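Endoglucanase family 5 (Clostridium acetobutylicum ATCC 824, PDB 6PZ7) probably hydrolyses internal beta-1,4 linkages of cellulose and related plant polysaccharides as a broad-specificity family 5 glycoside hydrolase. Local coordinates at residues V56-S61 with N87-D92; H102-I107 with E146-G151; T173-I178 with R188-P193; G305-G310 with T323-K328; Y314-R319 with K328-I333. All blocks are in the same frame, centred on the assembly; numbering follows the deposited sequence. Where two conformers were deposited one is given.

Contact 1. Residues V56-S61 with N87-D92; sequences VRIPVS and NYVIQD
Val89 of helix 76-91 sets its CG2 methyl against both Val56 and Ile58, two residues on the same side of strand 55-58. Of the three residues it has the largest area buried by the contact. Val89 CG2 comes within 3.6 Å of Val56 CB, the branch point of that side chain, and lies 3.8 Å from Val56 CG1, so the two valine side chains pass each other at an oblique angle. The other methyl, Val89 CG1, approaches the same Val56 CB at 3.9 Å. Val89 has CG1 anti to its backbone N (chi1 176°), which places CG2 beside that N and turned to the strand. Ile58 instead meets Val89 tip to tip: its extended CG1-CD1 arm brings Ile58 CD1 to 4.0 Å from Val89 CG2. No hydrogen bond crosses, and all three side chains are buried, so the join is purely apolar. Arg57, between the two hydrophobic residues, points to the barrel interior and bonds there to Gln142 and Gln269. This is the helix-on-strand layer of a beta-alpha-beta unit of the TIM barrel, with Val89 also resting on Ala96 of strand 95-99 and Val56 on Ile48 of helix 42-51.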
# COMPACT_ATOMS: atom_id res chain seq x y z
N VAL A 56 -4.89 1.68 -8.71
CA VAL A 56 -5.56 0.85 -7.71
C VAL A 56 -4.51 -0.01 -7.03
O VAL A 56 -3.77 -0.72 -7.71
CB VAL A 56 -6.68 0.00 -8.33
CG1 VAL A 56 -7.26 -0.93 -7.30
CG2 VAL A 56 -7.75 0.91 -8.91
N ARG A 57 -4.47 0.06 -5.72
CA ARG A 57 -3.66 -0.87 -4.94
C ARG A 57 -4.54 -2.06 -4.58
O ARG A 57 -5.69 -1.89 -4.14
CB ARG A 57 -3.07 -0.18 -3.70
CG ARG A 57 -2.23 -1.11 -2.78
CD ARG A 57 -1.35 -0.28 -1.89
NE ARG A 57 -0.55 -1.02 -0.90
CZ ARG A 57 -0.91 -1.23 0.35
NH1 ARG A 57 -2.11 -0.94 0.82
NH2 ARG A 57 -0.01 -1.72 1.19
N ILE A 58 -4.01 -3.25 -4.81
CA ILE A 58 -4.68 -4.53 -4.64
C ILE A 58 -3.94 -5.28 -3.53
O ILE A 58 -3.02 -6.07 -3.80
CB ILE A 58 -4.71 -5.34 -5.95
CG1 ILE A 58 -5.31 -4.54 -7.11
CG2 ILE A 58 -5.47 -6.64 -5.72
CD1 ILE A 58 -5.10 -5.18 -8.48
N PRO A 59 -4.30 -5.04 -2.28
CA PRO A 59 -3.66 -5.79 -1.20
C PRO A 59 -4.07 -7.25 -1.29
O PRO A 59 -5.25 -7.56 -1.47
CB PRO A 59 -4.21 -5.12 0.05
CG PRO A 59 -5.37 -4.35 -0.36
CD PRO A 59 -5.25 -4.03 -1.80
N VAL A 60 -3.12 -8.14 -1.12
CA VAL A 60 -3.38 -9.58 -1.18
C VAL A 60 -2.71 -10.26 0.00
O VAL A 60 -1.49 -10.16 0.17
CB VAL A 60 -2.91 -10.24 -2.48
CG1 VAL A 60 -3.23 -11.74 -2.47
CG2 VAL A 60 -3.55 -9.56 -3.69
N SER A 61 -3.50 -10.97 0.81
CA SER A 61 -2.97 -11.78 1.90
C SER A 61 -2.84 -13.21 1.39
O SER A 61 -3.84 -13.82 0.98
CB SER A 61 -3.88 -11.71 3.12
OG SER A 61 -3.90 -10.37 3.64
N ASN A 87 -6.45 -7.71 -13.72
CA ASN A 87 -6.91 -7.39 -15.07
C ASN A 87 -7.99 -6.33 -15.08
O ASN A 87 -8.03 -5.53 -16.03
CB ASN A 87 -7.32 -8.64 -15.85
CG ASN A 87 -6.13 -9.36 -16.45
OD1 ASN A 87 -5.01 -8.83 -16.48
ND2 ASN A 87 -6.36 -10.56 -16.96
N TYR A 88 -8.91 -6.29 -14.11
CA TYR A 88 -9.90 -5.21 -14.10
C TYR A 88 -9.18 -3.87 -14.16
O TYR A 88 -9.59 -2.94 -14.87
CB TYR A 88 -10.77 -5.25 -12.83
CG TYR A 88 -11.63 -6.46 -12.57
CD1 TYR A 88 -12.12 -7.27 -13.56
CD2 TYR A 88 -11.97 -6.77 -11.25
CE1 TYR A 88 -12.90 -8.38 -13.25
CE2 TYR A 88 -12.73 -7.86 -10.94
CZ TYR A 88 -13.21 -8.67 -11.95
OH TYR A 88 -13.97 -9.78 -11.62
N VAL A 89 -8.15 -3.73 -13.32
CA VAL A 89 -7.41 -2.47 -13.19
C VAL A 89 -6.61 -2.18 -14.47
O VAL A 89 -6.65 -1.07 -15.04
CB VAL A 89 -6.51 -2.52 -11.94
CG1 VAL A 89 -5.66 -1.26 -11.85
CG2 VAL A 89 -7.35 -2.69 -10.68
N ILE A 90 -5.84 -3.17 -14.93
CA ILE A 90 -4.98 -2.99 -16.10
C ILE A 90 -5.81 -2.70 -17.33
O ILE A 90 -5.43 -1.86 -18.16
CB ILE A 90 -4.05 -4.21 -16.27
CG1 ILE A 90 -3.04 -4.32 -15.09
CG2 ILE A 90 -3.34 -4.20 -17.61
CD1 ILE A 90 -2.04 -3.22 -15.00
N GLN A 91 -6.93 -3.41 -17.51
CA GLN A 91 -7.80 -3.18 -18.66
C GLN A 91 -8.44 -1.79 -18.65
O GLN A 91 -8.90 -1.32 -19.70
CB GLN A 91 -8.92 -4.23 -18.69
CG GLN A 91 -8.43 -5.60 -19.06
CD GLN A 91 -9.42 -6.70 -18.84
OE1 GLN A 91 -10.53 -6.48 -18.33
NE2 GLN A 91 -9.05 -7.92 -19.20
N ASP A 92 -8.48 -1.13 -17.51
CA ASP A 92 -8.94 0.25 -17.39
C ASP A 92 -7.79 1.24 -17.52
O ASP A 92 -7.98 2.44 -17.20
CB ASP A 92 -9.75 0.47 -16.11
CG ASP A 92 -11.16 -0.03 -16.22
OD1 ASP A 92 -11.60 -0.53 -17.28
OD2 ASP A 92 -11.92 0.06 -15.22

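Contact 2. Residues H102-I107 with E146-G151; sequences HDTSWI and EPRIVG. With EDO (1,2-ethanediol), chain C.
Thr104 and Arg148 meet where two loops approach each other, the methyl CG2 of Thr104 lying 3.8 Å from Arg148 NH1, obliquely to the guanidinium. From CB the arginine turns CG between its backbone N and carbonyl carbon (chi1 70°), then runs extended through CD to NE; the side chain as a whole also touches Trp156 and Tyr195. NE forms a salt bridge with Glu155. From CZ, Arg148 NH1 turns back to the main chain and donates to Glu146 O at 2.9 Å, nearly straight at 161°, with the oxygen close to the guanidinium plane. NH1 also donates to a water, itself hydrogen-bonded to His102 ND1, so the tip is held by two loops and its rotation is largely fixed. These loops follow strands 95-99 and 139-142 at the C-terminal end of a TIM barrel, where the substrate cleft of such enzymes lies; Glu146 and Pro147 belong to the Asn-Glu-Pro signature of family 5. Both Glu146 carboxylate oxygens take a hydrogen bond from a bound 1,2-ethanediol, probably from the crystallisation liquor: its O1 gives to OE1 and its O2 to OE2, each 2.6 Å. OE2 is also hydrogen-bonded to His221. Val150 CG2 lies 3.9 Å from Thr104 OG1, the two side chains crossing at about a right angle. Between the backbones, another water links Ile107 O, at 2.8 Å, to Arg148 N.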
# COMPACT_ATOMS: atom_id res chain seq x y z
N HIS A 102 -1.43 -9.19 4.80
CA HIS A 102 -1.49 -9.74 6.18
C HIS A 102 -0.82 -11.11 6.22
O HIS A 102 -1.47 -12.15 6.36
CB HIS A 102 -2.92 -9.85 6.68
CG HIS A 102 -3.64 -8.55 6.80
ND1 HIS A 102 -3.12 -7.44 7.41
CD2 HIS A 102 -4.88 -8.18 6.38
CE1 HIS A 102 -3.99 -6.44 7.35
NE2 HIS A 102 -5.08 -6.87 6.75
N ASP A 103 0.50 -11.06 6.10
CA ASP A 103 1.40 -12.21 5.97
C ASP A 103 2.45 -12.22 7.08
O ASP A 103 3.48 -12.90 6.96
CB ASP A 103 1.94 -12.26 4.53
CG ASP A 103 0.89 -12.79 3.55
OD1 ASP A 103 0.45 -13.93 3.78
OD2 ASP A 103 0.52 -12.08 2.59
N THR A 104 2.18 -11.48 8.17
CA THR A 104 3.11 -11.45 9.31
C THR A 104 3.22 -12.79 10.01
O THR A 104 4.19 -12.98 10.77
CB THR A 104 2.71 -10.40 10.35
OG1 THR A 104 1.43 -10.72 10.87
CG2 THR A 104 2.66 -8.99 9.76
N SER A 105 2.30 -13.71 9.80
CA SER A 105 2.39 -15.00 10.47
C SER A 105 3.62 -15.77 10.02
O SER A 105 4.13 -16.60 10.80
CB SER A 105 1.13 -15.83 10.21
OG SER A 105 0.96 -16.09 8.84
N TRP A 106 4.10 -15.56 8.78
CA TRP A 106 5.22 -16.29 8.23
C TRP A 106 6.36 -15.38 7.79
O TRP A 106 7.46 -15.86 7.55
CB TRP A 106 4.78 -17.24 7.09
CG TRP A 106 4.14 -16.55 5.93
CD1 TRP A 106 2.81 -16.26 5.79
CD2 TRP A 106 4.79 -16.11 4.75
NE1 TRP A 106 2.59 -15.65 4.57
CE2 TRP A 106 3.80 -15.53 3.92
CE3 TRP A 106 6.11 -16.12 4.31
CZ2 TRP A 106 4.09 -14.99 2.69
CZ3 TRP A 106 6.39 -15.58 3.07
CH2 TRP A 106 5.41 -15.02 2.28
N ILE A 107 6.16 -14.06 7.73
CA ILE A 107 7.21 -13.08 7.48
C ILE A 107 7.51 -12.45 8.83
O ILE A 107 6.73 -11.62 9.30
CB ILE A 107 6.78 -12.02 6.46
CG1 ILE A 107 6.32 -12.66 5.15
CG2 ILE A 107 7.89 -11.04 6.24
CD1 ILE A 107 5.64 -11.72 4.18
N GLU A 146 3.18 -4.01 5.86
CA GLU A 146 3.62 -3.37 7.10
C GLU A 146 4.41 -4.38 7.91
O GLU A 146 3.97 -4.88 8.97
CB GLU A 146 2.41 -2.86 7.87
CG GLU A 146 1.73 -1.71 7.15
CD GLU A 146 0.56 -1.11 7.86
OE1 GLU A 146 0.16 -1.62 8.94
OE2 GLU A 146 -0.04 -0.13 7.35
N PRO A 147 5.57 -4.80 7.41
CA PRO A 147 6.30 -5.89 8.06
C PRO A 147 6.75 -5.45 9.44
O PRO A 147 7.32 -4.37 9.62
CB PRO A 147 7.49 -6.14 7.13
CG PRO A 147 7.72 -4.81 6.41
CD PRO A 147 6.28 -4.27 6.22
N ARG A 148 6.52 -6.29 10.44
CA ARG A 148 6.68 -5.88 11.83
C ARG A 148 6.54 -7.09 12.73
O ARG A 148 6.21 -8.19 12.28
CB ARG A 148 5.64 -4.83 12.18
CG ARG A 148 4.21 -5.38 12.24
CD ARG A 148 3.17 -4.27 12.23
NE ARG A 148 1.82 -4.75 12.47
CZ ARG A 148 1.06 -5.30 11.56
NH1 ARG A 148 1.43 -5.43 10.31
NH2 ARG A 148 -0.15 -5.75 11.92
N ILE A 149 6.80 -6.86 14.02
CA ILE A 149 6.60 -7.86 15.07
C ILE A 149 5.33 -7.52 15.83
O ILE A 149 5.29 -6.57 16.63
CB ILE A 149 7.82 -7.96 16.01
CG1 ILE A 149 9.08 -8.27 15.21
CG2 ILE A 149 7.55 -9.01 17.11
CD1 ILE A 149 9.10 -9.57 14.55
N VAL A 150 4.25 -8.24 15.53
CA VAL A 150 2.97 -7.95 16.15
C VAL A 150 3.08 -8.23 17.65
O VAL A 150 3.58 -9.28 18.09
CB VAL A 150 1.86 -8.79 15.50
CG1 VAL A 150 0.54 -8.56 16.22
CG2 VAL A 150 1.74 -8.46 14.02
N GLY A 151 2.60 -7.29 18.45
CA GLY A 151 2.67 -7.39 19.89
C GLY A 151 3.94 -6.86 20.50
O GLY A 151 4.03 -6.80 21.73
C1 EDO C . -2.66 0.18 10.22
O1 EDO C . -2.33 -1.09 9.64
C2 EDO C . -2.64 1.29 9.18
O2 EDO C . -1.30 1.62 8.83
O HOH W 1 -0.27 -6.56 7.92
O HOH W 2 5.98 -10.99 12.17
O HOH W 3 6.09 -8.95 8.84

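Contact 3. Residues T173-I178 with R188-P193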
# COMPACT_ATOMS: atom_id res chain seq x y z
N THR A 173 15.69 -9.84 -0.60
CA THR A 173 15.32 -11.16 -1.06
C THR A 173 14.18 -11.07 -2.06
O THR A 173 14.20 -11.70 -3.13
CB THR A 173 14.88 -12.02 0.13
OG1 THR A 173 15.97 -12.23 1.03
CG2 THR A 173 14.36 -13.37 -0.34
N ALA A 174 13.14 -10.31 -1.72
CA ALA A 174 11.99 -10.18 -2.63
C ALA A 174 12.37 -9.54 -3.96
O ALA A 174 11.97 -10.01 -5.02
CB ALA A 174 10.88 -9.43 -1.92
N VAL A 175 13.13 -8.45 -3.93
CA VAL A 175 13.55 -7.80 -5.17
C VAL A 175 14.38 -8.75 -6.03
O VAL A 175 14.16 -8.88 -7.24
CB VAL A 175 14.32 -6.49 -4.90
CG1 VAL A 175 15.03 -6.01 -6.14
CG2 VAL A 175 13.36 -5.41 -4.36
N ASN A 176 15.36 -9.44 -5.42
CA ASN A 176 16.19 -10.34 -6.21
C ASN A 176 15.35 -11.48 -6.81
O ASN A 176 15.55 -11.89 -7.95
CB ASN A 176 17.31 -10.93 -5.35
CG ASN A 176 18.47 -9.97 -5.14
OD1 ASN A 176 18.65 -9.03 -5.88
ND2 ASN A 176 19.27 -10.25 -4.12
N THR A 177 14.42 -12.02 -6.02
CA THR A 177 13.56 -13.10 -6.51
C THR A 177 12.70 -12.62 -7.68
O THR A 177 12.58 -13.31 -8.69
CB THR A 177 12.68 -13.61 -5.38
OG1 THR A 177 13.49 -14.14 -4.33
CG2 THR A 177 11.71 -14.68 -5.82
N ILE A 178 12.08 -11.45 -7.55
CA ILE A 178 11.31 -10.88 -8.64
C ILE A 178 12.17 -10.77 -9.88
O ILE A 178 11.79 -11.20 -10.99
CB ILE A 178 10.72 -9.52 -8.21
CG1 ILE A 178 9.61 -9.71 -7.17
CG2 ILE A 178 10.25 -8.75 -9.44
CD1 ILE A 178 9.31 -8.50 -6.34
N ARG A 188 10.56 -4.15 -13.99
CA ARG A 188 9.34 -3.72 -13.29
C ARG A 188 9.72 -2.80 -12.13
O ARG A 188 10.73 -3.00 -11.45
CB ARG A 188 8.58 -4.94 -12.78
CG ARG A 188 7.22 -4.61 -12.22
CD ARG A 188 6.34 -5.83 -11.90
NE ARG A 188 6.32 -6.77 -13.00
CZ ARG A 188 5.79 -6.57 -14.19
NH1 ARG A 188 5.10 -5.48 -14.47
NH2 ARG A 188 6.00 -7.47 -15.16
N PHE A 189 8.89 -1.81 -11.87
CA PHE A 189 9.02 -0.97 -10.68
C PHE A 189 8.49 -1.70 -9.46
O PHE A 189 7.49 -2.42 -9.52
CB PHE A 189 8.34 0.38 -10.91
CG PHE A 189 9.02 1.18 -11.98
CD1 PHE A 189 8.73 0.98 -13.32
CD2 PHE A 189 10.09 2.03 -11.67
CE1 PHE A 189 9.44 1.64 -14.32
CE2 PHE A 189 10.77 2.70 -12.67
CZ PHE A 189 10.45 2.49 -13.98
N ILE A 190 9.21 -1.54 -8.35
CA ILE A 190 8.98 -2.29 -7.12
C ILE A 190 8.94 -1.33 -5.95
O ILE A 190 9.86 -0.54 -5.78
CB ILE A 190 10.05 -3.39 -6.89
CG1 ILE A 190 10.12 -4.37 -8.05
CG2 ILE A 190 9.75 -4.13 -5.58
CD1 ILE A 190 11.30 -5.33 -8.03
N MET A 191 7.88 -1.42 -5.15
CA MET A 191 7.77 -0.67 -3.91
C MET A 191 8.25 -1.51 -2.73
O MET A 191 7.91 -2.70 -2.63
CB MET A 191 6.31 -0.24 -3.66
CG MET A 191 5.88 0.90 -4.55
SD MET A 191 4.08 1.17 -4.64
CE MET A 191 3.70 1.48 -2.93
N VAL A 192 9.02 -0.90 -1.83
CA VAL A 192 9.51 -1.57 -0.61
C VAL A 192 9.24 -0.67 0.59
O VAL A 192 9.50 0.55 0.52
CB VAL A 192 11.01 -1.90 -0.68
CG1 VAL A 192 11.29 -2.82 -1.85
CG2 VAL A 192 11.93 -0.66 -0.71
N PRO A 193 8.69 -1.22 1.69
CA PRO A 193 8.42 -0.40 2.87
C PRO A 193 9.56 -0.40 3.88
O PRO A 193 10.40 -1.31 3.92
CB PRO A 193 7.20 -1.11 3.49
CG PRO A 193 7.49 -2.59 3.21
CD PRO A 193 8.12 -2.59 1.82
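Thr173 O, on the same helix as Val175 and Ile178, which touch Ile190, accepts two hydrogen bonds from Thr177, one from OG1 at 2.8 Å and one from the backbone N at 2.9 Å. The hydroxyl stands above the carbonyl plane, 36° out of it, and the two donors come from opposite faces of that plane, so the hydroxyl's proton is used within its own helix. The contact itself is made by the apolar residues of this helix. Ile178 and Ile190 reach toward each other tip to tip, Ile178 CG2 lying 3.8 Å from Ile190 CD1. Ile190 has its CG1 beside the backbone N (chi1 -57°), and from there CD1 is carried to Ile178 while the Ile190 CG2 branch is left for Val175, whose CG2 sits 4.0 Å away. The same Val175 methyl, CG2, also meets Val192 CG1 at 4.2 Å, the two side chains crossing at about a right angle. Helix 173-178 and strand 190-193 run nearly antiparallel, at 165° and with axes 10.1 Å apart, as expected for a helix packed on the outside of a TIM barrel and followed by its next strand. With no hydrogen bond crossing and every touching residue buried, cohesion here rests on branched aliphatic side chains excluding water.

Contact 4. Residues G305-G310 with T323-K328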
# COMPACT_ATOMS: atom_id res chain seq x y z
N GLY A 305 -14.43 -0.57 2.44
CA GLY A 305 -15.82 -0.92 2.21
C GLY A 305 -16.75 -0.63 3.37
O GLY A 305 -17.92 -1.05 3.33
N LYS A 306 -16.28 0.03 4.42
CA LYS A 306 -17.05 0.30 5.63
C LYS A 306 -17.28 1.81 5.69
O LYS A 306 -16.33 2.59 5.91
CB LYS A 306 -16.28 -0.18 6.86
CG LYS A 306 -16.13 -1.72 6.92
CD LYS A 306 -15.09 -2.12 7.98
CE LYS A 306 -15.57 -1.90 9.37
NZ LYS A 306 -14.59 -2.54 10.30
N SER A 307 -18.53 2.25 5.54
CA SER A 307 -18.84 3.68 5.49
C SER A 307 -19.82 4.13 6.57
O SER A 307 -20.32 5.26 6.49
CB SER A 307 -19.33 4.06 4.10
OG SER A 307 -20.50 3.34 3.76
N ALA A 308 -20.08 3.31 7.57
CA ALA A 308 -20.88 3.73 8.72
C ALA A 308 -20.06 4.66 9.60
O ALA A 308 -18.92 4.99 9.29
CB ALA A 308 -21.30 2.49 9.51
N VAL A 309 -20.62 5.12 10.70
CA VAL A 309 -19.95 6.09 11.55
C VAL A 309 -19.06 5.39 12.57
O VAL A 309 -19.51 4.48 13.28
CB VAL A 309 -20.98 7.00 12.25
CG1 VAL A 309 -20.29 7.92 13.22
CG2 VAL A 309 -21.74 7.81 11.22
N GLY A 310 -17.82 5.83 12.67
CA GLY A 310 -16.96 5.46 13.79
C GLY A 310 -15.80 4.56 13.38
O GLY A 310 -15.33 4.57 12.25
N THR A 323 -22.11 3.53 -5.67
CA THR A 323 -22.39 4.93 -5.33
C THR A 323 -21.26 5.49 -4.48
O THR A 323 -20.88 4.89 -3.47
CB THR A 323 -23.70 5.01 -4.53
OG1 THR A 323 -24.81 4.51 -5.29
CG2 THR A 323 -24.00 6.44 -4.05
N TRP A 324 -20.74 6.67 -4.84
CA TRP A 324 -19.82 7.37 -3.94
C TRP A 324 -20.62 7.94 -2.77
O TRP A 324 -21.53 8.73 -2.95
CB TRP A 324 -19.10 8.50 -4.68
CG TRP A 324 -18.16 7.99 -5.74
CD1 TRP A 324 -18.34 8.09 -7.09
CD2 TRP A 324 -16.92 7.31 -5.54
NE1 TRP A 324 -17.28 7.51 -7.74
CE2 TRP A 324 -16.39 7.03 -6.82
CE3 TRP A 324 -16.20 6.92 -4.41
CZ2 TRP A 324 -15.18 6.36 -6.98
CZ3 TRP A 324 -15.00 6.28 -4.58
CH2 TRP A 324 -14.49 5.99 -5.87
N VAL A 325 -20.25 7.55 -1.56
CA VAL A 325 -20.98 7.90 -0.34
C VAL A 325 -20.67 9.32 0.09
O VAL A 325 -21.52 9.98 0.67
CB VAL A 325 -20.63 6.89 0.79
CG1 VAL A 325 -21.32 7.30 2.10
CG2 VAL A 325 -21.00 5.44 0.39
N PHE A 326 -19.43 9.77 -0.14
CA PHE A 326 -18.91 11.05 0.34
C PHE A 326 -18.42 11.81 -0.89
O PHE A 326 -17.23 11.80 -1.20
CB PHE A 326 -17.81 10.86 1.39
CG PHE A 326 -18.26 10.07 2.58
CD1 PHE A 326 -19.11 10.62 3.52
CD2 PHE A 326 -17.88 8.77 2.71
CE1 PHE A 326 -19.55 9.82 4.60
CE2 PHE A 326 -18.30 8.02 3.79
CZ PHE A 326 -19.11 8.53 4.70
N PRO A 327 -19.33 12.41 -1.66
CA PRO A 327 -18.94 12.96 -2.97
C PRO A 327 -18.01 14.13 -2.89
O PRO A 327 -17.17 14.30 -3.78
CB PRO A 327 -20.30 13.32 -3.61
CG PRO A 327 -21.23 13.51 -2.43
CD PRO A 327 -20.78 12.50 -1.43
N LYS A 328 -18.10 14.96 -1.86
CA LYS A 328 -17.17 16.08 -1.75
C LYS A 328 -15.77 15.58 -1.45
O LYS A 328 -14.78 16.04 -2.04
CB LYS A 328 -17.66 16.99 -0.64
CG LYS A 328 -16.79 18.17 -0.28
CD LYS A 328 -17.35 18.87 0.96
CE LYS A 328 -16.51 20.05 1.36
NZ LYS A 328 -17.29 20.97 2.30
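The Phe326 ring receives Val325 CG1 over one face, 3.5 Å above the plane and displaced toward the rim, while Ser307 O comes to its edge, near the ring plane, 3.9 Å from CZ. The ring also makes a cation-pi contact with Arg281 of helix 278-294. Next to that edge, Ser307 CB lies 4.1 Å from Phe326 CE2, so the serine borders the ring with both its backbone and its side chain. Ser307 O is hydrogen-bonded to Asn274 ND2. The other branch of Val325, CG2, meets Ser307 OG at 4.0 Å: with CG1 anti to the backbone N (chi1 177°), one methyl serves the ring and the other the serine. No hydrogen bond joins the two segments. Phe326 is the N-cap residue of helix 327-334, and the loop of Ser307 leaves barrel strand 298-303; the arrangement belongs to the long connection between the eighth strand of a TIM barrel and its closing helix, interrupted here by a two-stranded hairpin.

Contact 5. Residues Y314-R319 with K328-I333; sequences YGILDR and KLVRTI
Ile316 faces helix 327-334 with both its branches, and each meets the helix at a different angle. The Ile316 and Leu329 side chains cross at about a right angle, Ile316 CG2 lying 3.8 Å from Leu329 CD2. Ile316 CD1, at the end of the longer arm, meets Ile333 CD1 tip to tip at 3.8 Å. This split follows from chi1 60°, which sets CG1 between the backbone N and the carbonyl carbon and CG2 beside N, spreading the branches along the helix. Val330 lies near the same CD1, but its position is less certain because it was modelled in two conformers. On the helix, Thr332 OG1 donates to Leu329 O at 2.9 Å, and the same oxygen takes Ile333 N at 3.1 Å. Trp301 of strand 298-303 and Trp324 of strand 323-324 add aromatic surface beside Ile316. The touching residues are all buried and aliphatic, so between these side chains the attraction is dispersion and burial, while polar bonds to Val325 and Asp303 fix the Ile316 backbone.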
# COMPACT_ATOMS: atom_id res chain seq x y z
N TYR A 314 -13.43 3.53 6.82
CA TYR A 314 -12.66 4.27 5.83
C TYR A 314 -13.27 4.25 4.43
O TYR A 314 -12.75 4.93 3.52
CB TYR A 314 -11.22 3.67 5.73
CG TYR A 314 -10.37 3.90 6.94
CD1 TYR A 314 -9.70 5.09 7.11
CD2 TYR A 314 -10.18 2.90 7.89
CE1 TYR A 314 -8.90 5.31 8.20
CE2 TYR A 314 -9.34 3.10 8.98
CZ TYR A 314 -8.73 4.32 9.12
OH TYR A 314 -7.89 4.59 10.21
N GLY A 315 -14.34 3.49 4.21
CA GLY A 315 -14.89 3.35 2.87
C GLY A 315 -15.50 4.63 2.36
O GLY A 315 -16.22 5.32 3.07
N ILE A 316 -15.30 4.89 1.08
CA ILE A 316 -15.90 6.04 0.41
C ILE A 316 -16.75 5.65 -0.79
O ILE A 316 -17.60 6.46 -1.21
CB ILE A 316 -14.85 7.14 0.07
CG1 ILE A 316 -13.77 6.60 -0.86
CG2 ILE A 316 -14.23 7.68 1.37
CD1 ILE A 316 -12.72 7.64 -1.30
N LEU A 317 -16.56 4.45 -1.34
CA LEU A 317 -17.41 3.88 -2.38
C LEU A 317 -18.34 2.84 -1.74
O LEU A 317 -17.86 1.98 -0.98
CB LEU A 317 -16.55 3.20 -3.44
CG LEU A 317 -17.30 2.48 -4.57
CD1 LEU A 317 -18.10 3.44 -5.40
CD2 LEU A 317 -16.33 1.72 -5.45
N ASP A 318 -19.63 2.90 -2.04
CA ASP A 318 -20.53 1.80 -1.71
C ASP A 318 -20.45 0.86 -2.91
O ASP A 318 -20.98 1.16 -3.99
CB ASP A 318 -21.95 2.30 -1.46
CG ASP A 318 -22.93 1.17 -1.15
OD1 ASP A 318 -22.72 0.01 -1.55
OD2 ASP A 318 -24.01 1.47 -0.56
N ARG A 319 -19.76 -0.27 -2.72
CA ARG A 319 -19.51 -1.18 -3.83
C ARG A 319 -20.77 -1.92 -4.26
O ARG A 319 -20.87 -2.35 -5.41
CB ARG A 319 -18.48 -2.21 -3.43
CG ARG A 319 -17.15 -1.60 -3.07
CD ARG A 319 -16.14 -2.65 -2.67
NE ARG A 319 -15.01 -2.07 -1.96
CZ ARG A 319 -14.03 -2.79 -1.45
NH1 ARG A 319 -13.97 -4.09 -1.66
NH2 ARG A 319 -13.11 -2.19 -0.71
N LYS A 328 -18.10 14.96 -1.86
CA LYS A 328 -17.17 16.08 -1.75
C LYS A 328 -15.77 15.58 -1.45
O LYS A 328 -14.78 16.04 -2.04
CB LYS A 328 -17.66 16.99 -0.64
CG LYS A 328 -16.79 18.17 -0.28
CD LYS A 328 -17.35 18.87 0.96
CE LYS A 328 -16.51 20.05 1.36
NZ LYS A 328 -17.29 20.97 2.30
N LEU A 329 -15.67 14.57 -0.59
CA LEU A 329 -14.40 13.97 -0.23
C LEU A 329 -13.75 13.31 -1.43
O LEU A 329 -12.56 13.50 -1.68
CB LEU A 329 -14.64 12.99 0.93
CG LEU A 329 -13.48 12.14 1.37
CD1 LEU A 329 -12.23 12.96 1.75
CD2 LEU A 329 -13.89 11.27 2.51
N VAL A 330 -14.50 12.51 -2.19
CA VAL A 330 -13.87 11.87 -3.33
C VAL A 330 -13.31 12.91 -4.28
O VAL A 330 -12.19 12.78 -4.80
CB VAL A 330 -14.85 10.90 -4.04
CG1 VAL A 330 -14.09 10.12 -5.15
CG2 VAL A 330 -15.47 9.92 -3.08
N ARG A 331 -14.09 13.97 -4.54
CA ARG A 331 -13.63 14.99 -5.47
C ARG A 331 -12.35 15.67 -4.99
O ARG A 331 -11.46 15.96 -5.80
CB ARG A 331 -14.75 16.00 -5.74
CG ARG A 331 -14.48 16.97 -6.88
CD ARG A 331 -14.46 16.25 -8.23
NE ARG A 331 -14.20 17.21 -9.29
CZ ARG A 331 -14.21 16.92 -10.58
NH1 ARG A 331 -14.46 15.69 -10.98
NH2 ARG A 331 -13.97 17.88 -11.46
N THR A 332 -12.21 15.94 -3.69
CA THR A 332 -10.96 16.51 -3.17
C THR A 332 -9.78 15.56 -3.32
O THR A 332 -8.61 16.01 -3.40
CB THR A 332 -11.05 17.00 -1.71
OG1 THR A 332 -11.32 15.94 -0.78
CG2 THR A 332 -12.17 18.02 -1.59
N ILE A 333 -10.02 14.24 -3.26
CA ILE A 333 -8.94 13.29 -3.43
C ILE A 333 -8.40 13.32 -4.86
O ILE A 333 -7.18 13.26 -5.06
CB ILE A 333 -9.36 11.88 -3.00
CG1 ILE A 333 -9.67 11.82 -1.48
CG2 ILE A 333 -8.30 10.84 -3.37
CD1 ILE A 333 -10.51 10.68 -1.08

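How the contacts relate
From the N terminus, contact 1 closes first, joining the second barrel strand to the helix that follows it. Contact 2 opens later, bridging loops after the third and fourth strands; it touches contact 1 through a probable hydrogen bond between His102 N and Ser61 OG. Contact 3 then closes the short connection between helix 161-180 and the fifth strand, and meets contact 2 where Pro147 packs on Pro193. These three follow in series. Contacts 4 and 5 cross each other in the chain, share Lys328, and tie the loop after the eighth strand, the small hairpin and the final helix together, their centres about 34 Å (contact 4) and 30 Å (contact 5) from that of contact 3, on the opposite side of the chain's centre.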